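Local coordinates for chitinase A (Cycas revoluta, PDB 4MNK), which probably hydrolyses chitin as a class V plant chitinase of glycoside hydrolase family 18 and is captured here with N-acetylglucosamine oligosaccharides bound, at residues V189-F194 with L234-P239; L156-Y161 with A182-V187. One frame throughout, in Å; residues are numbered along the deposited sequence.

Interaction 1 (V189-F194 with L234-P239). With NAG (2-acetamido-2-deoxy-beta-D-glucopyranose), chain B; NAG (2-acetamido-2-deoxy-beta-D-glucopyranose), chain C; NAG (2-acetamido-2-deoxy-beta-D-glucopyranose), chain D.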
loop_
_atom_site.group_PDB
_atom_site.type_symbol
_atom_site.label_atom_id
_atom_site.label_comp_id
_atom_site.label_asym_id
_atom_site.label_seq_id
_atom_site.Cartn_x
_atom_site.Cartn_y
_atom_site.Cartn_z
ATOM N N VAL A 189 1.561 6.244 -0.542
ATOM C CA VAL A 189 0.800 6.648 -1.720
ATOM C C VAL A 189 0.518 5.436 -2.602
ATOM O O VAL A 189 1.437 4.834 -3.157
ATOM C CB VAL A 189 1.542 7.739 -2.534
ATOM C CG1 VAL A 189 0.702 8.191 -3.719
ATOM C CG2 VAL A 189 1.899 8.928 -1.649
ATOM N N MET A 190 -0.759 5.091 -2.724
ATOM C CA MET A 190 -1.173 3.903 -3.469
ATOM C C MET A 190 -1.226 4.185 -4.970
ATOM O O MET A 190 -2.301 4.302 -5.568
ATOM C CB MET A 190 -2.500 3.369 -2.924
ATOM C CG MET A 190 -2.396 2.933 -1.464
ATOM S SD MET A 190 -3.902 2.244 -0.769
ATOM C CE MET A 190 -4.870 3.722 -0.487
ATOM N N ALA A 191 -0.038 4.274 -5.565
ATOM C CA ALA A 191 0.127 4.644 -6.969
ATOM C C ALA A 191 -0.023 3.439 -7.901
ATOM O O ALA A 191 0.900 3.076 -8.636
ATOM C CB ALA A 191 1.470 5.322 -7.171
ATOM N N TYR A 192 -1.201 2.827 -7.862
ATOM C CA TYR A 192 -1.512 1.669 -8.693
ATOM C C TYR A 192 -3.023 1.496 -8.803
ATOM O O TYR A 192 -3.786 2.303 -8.259
ATOM C CB TYR A 192 -0.829 0.392 -8.168
ATOM C CG TYR A 192 -0.826 0.227 -6.663
ATOM C CD1 TYR A 192 -1.911 -0.349 -6.000
ATOM C CD2 TYR A 192 0.272 0.631 -5.901
ATOM C CE1 TYR A 192 -1.904 -0.507 -4.611
ATOM C CE2 TYR A 192 0.286 0.477 -4.516
ATOM C CZ TYR A 192 -0.800 -0.092 -3.881
ATOM O OH TYR A 192 -0.763 -0.235 -2.512
ATOM N N ASP A 193 -3.441 0.448 -9.512
ATOM C CA ASP A 193 -4.849 0.187 -9.829
ATOM C C ASP A 193 -5.482 1.321 -10.640
ATOM O O ASP A 193 -6.660 1.651 -10.463
ATOM C CB ASP A 193 -5.659 -0.153 -8.565
ATOM C CG ASP A 193 -5.338 -1.537 -8.017
ATOM O OD1 ASP A 193 -4.829 -2.388 -8.782
ATOM O OD2 ASP A 193 -5.606 -1.775 -6.818
ATOM N N PHE A 194 -4.689 1.902 -11.538
ATOM C CA PHE A 194 -5.174 2.936 -12.456
ATOM C C PHE A 194 -6.019 2.339 -13.571
ATOM O O PHE A 194 -6.890 3.011 -14.124
ATOM C CB PHE A 194 -4.014 3.707 -13.094
ATOM C CG PHE A 194 -3.063 4.325 -12.109
ATOM C CD1 PHE A 194 -3.525 4.911 -10.936
ATOM C CD2 PHE A 194 -1.700 4.351 -12.375
ATOM C CE1 PHE A 194 -2.641 5.486 -10.031
ATOM C CE2 PHE A 194 -0.810 4.929 -11.477
ATOM C CZ PHE A 194 -1.283 5.500 -10.304
ATOM N N LEU A 234 6.227 11.592 1.622
ATOM C CA LEU A 234 5.595 10.736 0.621
ATOM C C LEU A 234 6.415 9.484 0.364
ATOM O O LEU A 234 7.618 9.557 0.104
ATOM C CB LEU A 234 5.381 11.487 -0.696
ATOM C CG LEU A 234 4.487 12.732 -0.702
ATOM C CD1 LEU A 234 4.591 13.432 -2.044
ATOM C CD2 LEU A 234 3.034 12.395 -0.386
ATOM N N VAL A 235 5.747 8.338 0.438
ATOM C CA VAL A 235 6.361 7.055 0.128
ATOM C C VAL A 235 5.608 6.454 -1.059
ATOM O O VAL A 235 4.401 6.221 -0.991
ATOM C CB VAL A 235 6.371 6.127 1.369
ATOM C CG1 VAL A 235 6.811 4.721 1.003
ATOM C CG2 VAL A 235 7.295 6.695 2.431
ATOM N N LEU A 236 6.325 6.243 -2.161
ATOM C CA LEU A 236 5.709 5.814 -3.416
ATOM C C LEU A 236 5.389 4.323 -3.445
ATOM O O LEU A 236 6.288 3.487 -3.353
ATOM C CB LEU A 236 6.616 6.171 -4.596
ATOM C CG LEU A 236 6.142 5.722 -5.982
ATOM C CD1 LEU A 236 4.891 6.471 -6.429
ATOM C CD2 LEU A 236 7.260 5.887 -6.999
ATOM N N GLY A 237 4.110 3.996 -3.605
ATOM C CA GLY A 237 3.688 2.604 -3.701
ATOM C C GLY A 237 3.987 1.985 -5.048
ATOM O O GLY A 237 3.816 2.628 -6.089
ATOM N N ILE A 238 4.448 0.736 -5.013
ATOM C CA ILE A 238 4.712 -0.061 -6.205
ATOM C C ILE A 238 4.050 -1.423 -5.988
ATOM O O ILE A 238 4.292 -2.071 -4.962
ATOM C CB ILE A 238 6.235 -0.247 -6.450
ATOM C CG1 ILE A 238 6.947 1.113 -6.541
ATOM C CG2 ILE A 238 6.485 -1.098 -7.704
ATOM C CD1 ILE A 238 8.467 1.043 -6.555
ATOM N N PRO A 239 3.202 -1.860 -6.937
ATOM C CA PRO A 239 2.526 -3.143 -6.760
ATOM C C PRO A 239 3.419 -4.338 -7.091
ATOM O O PRO A 239 4.236 -4.274 -8.018
ATOM C CB PRO A 239 1.373 -3.058 -7.759
ATOM C CG PRO A 239 1.903 -2.209 -8.856
ATOM C CD PRO A 239 2.822 -1.207 -8.206
HETATM C C1 NAG B . -5.127 -1.484 -1.981
HETATM C C2 NAG B . -5.109 -2.065 -0.560
HETATM C C3 NAG B . -4.788 -3.561 -0.568
HETATM C C4 NAG B . -5.524 -4.338 -1.663
HETATM C C5 NAG B . -5.418 -3.596 -3.001
HETATM C C6 NAG B . -6.153 -4.296 -4.145
HETATM C C7 NAG B . -2.874 -1.160 0.080
HETATM C C8 NAG B . -2.109 -0.433 1.148
HETATM N N2 NAG B . -4.175 -1.373 0.326
HETATM O O1 NAG B . -5.646 -0.174 -1.950
HETATM O O3 NAG B . -5.069 -4.114 0.702
HETATM O O4 NAG B . -4.936 -5.617 -1.769
HETATM O O5 NAG B . -5.919 -2.283 -2.843
HETATM O O6 NAG B . -7.534 -4.381 -3.869
HETATM O O7 NAG B . -2.293 -1.514 -0.948
HETATM C C1 NAG C . -10.869 2.861 -10.575
HETATM C C2 NAG C . -9.925 2.784 -9.374
HETATM C C3 NAG C . -9.618 1.343 -8.964
HETATM C C4 NAG C . -10.878 0.483 -8.887
HETATM C C5 NAG C . -11.774 0.706 -10.113
HETATM C C6 NAG C . -13.095 -0.054 -10.002
HETATM C C7 NAG C . -8.497 4.778 -9.336
HETATM C C8 NAG C . -7.163 5.369 -9.686
HETATM N N2 NAG C . -8.686 3.493 -9.649
HETATM O O3 NAG C . -8.956 1.350 -7.717
HETATM O O4 NAG C . -10.504 -0.877 -8.797
HETATM O O5 NAG C . -12.030 2.088 -10.323
HETATM O O6 NAG C . -13.858 0.440 -8.923
HETATM O O7 NAG C . -9.360 5.474 -8.795
HETATM C C1 NAG D . -12.214 6.751 -13.936
HETATM C C2 NAG D . -13.375 6.071 -13.209
HETATM C C3 NAG D . -12.914 5.355 -11.935
HETATM C C4 NAG D . -11.616 4.560 -12.107
HETATM C C5 NAG D . -10.592 5.410 -12.871
HETATM C C6 NAG D . -9.275 4.690 -13.149
HETATM C C7 NAG D . -15.498 7.238 -13.578
HETATM C C8 NAG D . -16.429 8.305 -13.086
HETATM N N2 NAG D . -14.382 7.060 -12.870
HETATM O O1 NAG D . -12.643 7.191 -15.205
HETATM O O3 NAG D . -13.941 4.508 -11.467
HETATM O O4 NAG D . -11.138 4.260 -10.812
HETATM O O5 NAG D . -11.142 5.844 -14.102
HETATM O O6 NAG D . -9.485 3.580 -13.996
HETATM O O7 NAG D . -15.785 6.584 -14.579
HETATM O O HOH W 1 3.631 2.731 -8.785
#
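Leu234 opens the pairing by laying its CD2 methyl obliquely against CG2 of Val189, an apolar contact between the start of strand 234-247 and the last part of strand 186-190, parallel neighbours in the family 18 TIM barrel. At Val235 the backbone takes over: its O accepts the N-H of Val189 at 2.9 Å. Leu236 pairs with Val189 and sends CD1 to CB of Ala191, at 3.7 Å. Gly237 adds a second backbone bond, a bent one, its N reaching Val189 O at 2.8 Å with an angle of 134° at the hydrogen; the same oxygen also takes the N-H of Ala191, closing an inverse gamma turn centred on Met190. A water bridges the two segments here, donating to both Gly237 O and Ala191 O. Pro239 then packs its CG 3.8 Å from CB of Tyr192, the two side chains running antiparallel alongside one another. Tyr192 CG stands between its own backbone N and carbonyl carbon (chi1 40°), a setting that carries the ring past Gly237 and points OH at the acetamide O7 of the chain B sugar, 2.5 Å away and in the ring plane. A phenylalanine here would probably keep the packing on Pro239 but leave that carbonyl without its phenolic donor. Beyond it in the glycan pocket, Asp193 O accepts from N2 of the chain C sugar at 2.9 Å, while the Asp193 carboxylate forms a salt bridge with Arg243. Helix 217-227 packs against Val189, Ala191 and Leu234, and strand 324-328 flanks strand 234-247, with Phe326 touching Tyr192 and Val235.

Interaction 2 (L156-Y161 with A182-V187). With NAG (2-acetamido-2-deoxy-beta-D-glucopyranose), chain C.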
loop_
_atom_site.group_PDB
_atom_site.type_symbol
_atom_site.label_atom_id
_atom_site.label_comp_id
_atom_site.label_asym_id
_atom_site.label_seq_id
_atom_site.Cartn_x
_atom_site.Cartn_y
_atom_site.Cartn_z
ATOM N N LEU A 156 3.391 6.726 13.111
ATOM C CA LEU A 156 2.028 6.774 12.612
ATOM C C LEU A 156 2.043 7.089 11.131
ATOM O O LEU A 156 2.576 8.117 10.708
ATOM C CB LEU A 156 1.193 7.809 13.372
ATOM C CG LEU A 156 -0.273 7.916 12.933
ATOM C CD1 LEU A 156 -1.033 6.617 13.191
ATOM C CD2 LEU A 156 -0.957 9.095 13.606
ATOM N N THR A 157 1.465 6.189 10.343
ATOM C CA THR A 157 1.351 6.389 8.907
ATOM C C THR A 157 -0.079 6.114 8.463
ATOM O O THR A 157 -0.898 5.622 9.244
ATOM C CB THR A 157 2.358 5.504 8.112
ATOM O OG1 THR A 157 2.030 4.116 8.265
ATOM C CG2 THR A 157 3.783 5.736 8.593
ATOM N N GLU A 158 -0.392 6.465 7.223
ATOM C CA GLU A 158 -1.672 6.080 6.642
ATOM C C GLU A 158 -1.536 5.850 5.144
ATOM O O GLU A 158 -0.657 6.427 4.494
ATOM C CB GLU A 158 -2.760 7.124 6.925
ATOM C CG GLU A 158 -2.724 8.320 5.984
ATOM C CD GLU A 158 -3.698 9.416 6.355
ATOM O OE1 GLU A 158 -4.110 10.156 5.437
ATOM O OE2 GLU A 158 -4.048 9.543 7.549
ATOM N N ALA A 159 -2.409 5.002 4.611
ATOM C CA ALA A 159 -2.529 4.813 3.177
ATOM C C ALA A 159 -3.300 5.989 2.595
ATOM O O ALA A 159 -4.298 6.438 3.172
ATOM C CB ALA A 159 -3.249 3.511 2.880
ATOM N N VAL A 160 -2.829 6.493 1.459
ATOM C CA VAL A 160 -3.554 7.527 0.732
ATOM C C VAL A 160 -3.768 7.123 -0.720
ATOM O O VAL A 160 -2.973 6.378 -1.302
ATOM C CB VAL A 160 -2.885 8.937 0.824
ATOM C CG1 VAL A 160 -2.811 9.414 2.270
ATOM C CG2 VAL A 160 -1.506 8.951 0.182
ATOM N N TYR A 161 -4.866 7.614 -1.283
ATOM C CA TYR A 161 -5.153 7.538 -2.708
ATOM C C TYR A 161 -3.963 8.096 -3.489
ATOM O O TYR A 161 -3.166 8.867 -2.945
ATOM C CB TYR A 161 -6.417 8.358 -2.976
ATOM C CG TYR A 161 -7.036 8.228 -4.350
ATOM C CD1 TYR A 161 -7.216 9.353 -5.152
ATOM C CD2 TYR A 161 -7.474 6.994 -4.836
ATOM C CE1 TYR A 161 -7.801 9.256 -6.406
ATOM C CE2 TYR A 161 -8.056 6.885 -6.092
ATOM C CZ TYR A 161 -8.217 8.022 -6.870
ATOM O OH TYR A 161 -8.793 7.938 -8.116
ATOM N N ALA A 182 2.094 17.229 9.954
ATOM C CA ALA A 182 2.303 17.488 11.375
ATOM C C ALA A 182 2.012 16.264 12.243
ATOM O O ALA A 182 2.703 16.028 13.237
ATOM C CB ALA A 182 1.466 18.670 11.822
ATOM N N GLY A 183 1.003 15.486 11.857
ATOM C CA GLY A 183 0.534 14.371 12.679
ATOM C C GLY A 183 1.137 13.011 12.380
ATOM O O GLY A 183 1.107 12.121 13.236
ATOM N N LEU A 184 1.672 12.845 11.171
ATOM C CA LEU A 184 2.134 11.542 10.686
ATOM C C LEU A 184 3.596 11.558 10.283
ATOM O O LEU A 184 4.133 12.590 9.883
ATOM C CB LEU A 184 1.296 11.091 9.485
ATOM C CG LEU A 184 -0.052 10.407 9.730
ATOM C CD1 LEU A 184 -1.101 11.376 10.252
ATOM C CD2 LEU A 184 -0.535 9.758 8.457
ATOM N N ASP A 185 4.230 10.395 10.369
ATOM C CA ASP A 185 5.621 10.257 9.957
ATOM C C ASP A 185 5.769 10.204 8.442
ATOM O O ASP A 185 6.721 10.758 7.893
ATOM C CB ASP A 185 6.243 9.044 10.633
ATOM C CG ASP A 185 6.318 9.217 12.126
ATOM O OD1 ASP A 185 7.236 9.923 12.593
ATOM O OD2 ASP A 185 5.443 8.678 12.832
ATOM N N TRP A 186 4.819 9.549 7.780
ATOM C CA TRP A 186 4.709 9.579 6.323
ATOM C C TRP A 186 3.370 9.015 5.879
ATOM O O TRP A 186 2.613 8.489 6.698
ATOM C CB TRP A 186 5.870 8.838 5.639
ATOM C CG TRP A 186 5.894 7.333 5.791
ATOM C CD1 TRP A 186 5.230 6.416 5.023
ATOM C CD2 TRP A 186 6.659 6.582 6.739
ATOM N NE1 TRP A 186 5.524 5.139 5.445
ATOM C CE2 TRP A 186 6.398 5.212 6.498
ATOM C CE3 TRP A 186 7.527 6.931 7.781
ATOM C CZ2 TRP A 186 6.979 4.194 7.261
ATOM C CZ3 TRP A 186 8.104 5.919 8.536
ATOM C CH2 TRP A 186 7.823 4.567 8.275
ATOM N N VAL A 187 3.078 9.148 4.588
ATOM C CA VAL A 187 1.923 8.496 3.985
ATOM C C VAL A 187 2.376 7.561 2.876
ATOM O O VAL A 187 3.368 7.821 2.191
ATOM C CB VAL A 187 0.860 9.496 3.447
ATOM C CG1 VAL A 187 0.276 10.320 4.581
ATOM C CG2 VAL A 187 1.431 10.396 2.344
HETATM C C1 NAG C . -10.869 2.861 -10.575
HETATM C C2 NAG C . -9.925 2.784 -9.374
HETATM C C3 NAG C . -9.618 1.343 -8.964
HETATM C C4 NAG C . -10.878 0.483 -8.887
HETATM C C5 NAG C . -11.774 0.706 -10.113
HETATM C C6 NAG C . -13.095 -0.054 -10.002
HETATM C C7 NAG C . -8.497 4.778 -9.336
HETATM C C8 NAG C . -7.163 5.369 -9.686
HETATM N N2 NAG C . -8.686 3.493 -9.649
HETATM O O3 NAG C . -8.956 1.350 -7.717
HETATM O O4 NAG C . -10.504 -0.877 -8.797
HETATM O O5 NAG C . -12.030 2.088 -10.323
HETATM O O6 NAG C . -13.858 0.440 -8.923
HETATM O O7 NAG C . -9.360 5.474 -8.795
#
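Asp185 and Leu156 are joined by a reciprocal pair of hydrogen bonds just after helix 177-183 ends. Asp185 N gives its hydrogen to Leu156 O at 2.8 Å, and the carboxylate answers with OD2, whose anti lone pair receives Leu156 N at the same length, 2.8 Å. Tyr161 OH donates to the chain C sugar O7. Other backbone contacts are of the CA-H...O kind: Thr157 CA lies 3.3 Å from Trp186 O, and Val187 CA approaches Glu158 O.

The aromatic contact is a CH-pi interaction. CG2 of Thr157 sits over one face of the Trp186 indole, 3.5 Å from the centroid of the five-membered ring and 14° off its normal. With OG1 between backbone N and carbonyl carbon (chi1 66°), CG2 is the branch placed over the indole, while OG1 is hydrogen-bonded to Asp116 and Tyr32.

Apolar contacts gather around Leu184 and Val187. Leu184 splits its methyls, CD1 meeting Leu156 CD2 and CD2 lying 3.6 Å from the CG methylene of Glu158. Val160 crosses Val187 at about a right angle, its CG1 3.9 Å from CB.

The chemistry is thus divided: directed polar bonds tie the turn after helix 177-183 to strand 155-161, whereas around Trp186, whose buried N and O lack conventional hydrogen-bond partners, packing dominates until backbone bonding resumes at Asn188.

Interactions 2 and 1 follow one another along the chain and share strand 186-190, the middle of three parallel neighbours in the TIM-barrel fold of this family. Strand 155-161 lies on one flank of it and strand 234-247 on the other, and the contact centres are 14 Å apart. The two sites also touch directly: Met190 N probably bonds to Val160 O and Val235 N to Val187 O, while Val235 packs on Trp186. Interaction 2 includes the entry to the shared strand, and interaction 1 its exit toward the bound sugars. Both reach the chain C sugar, so residues at or just after neighbouring strands, Tyr161 and Asp193, line the same glycan pocket.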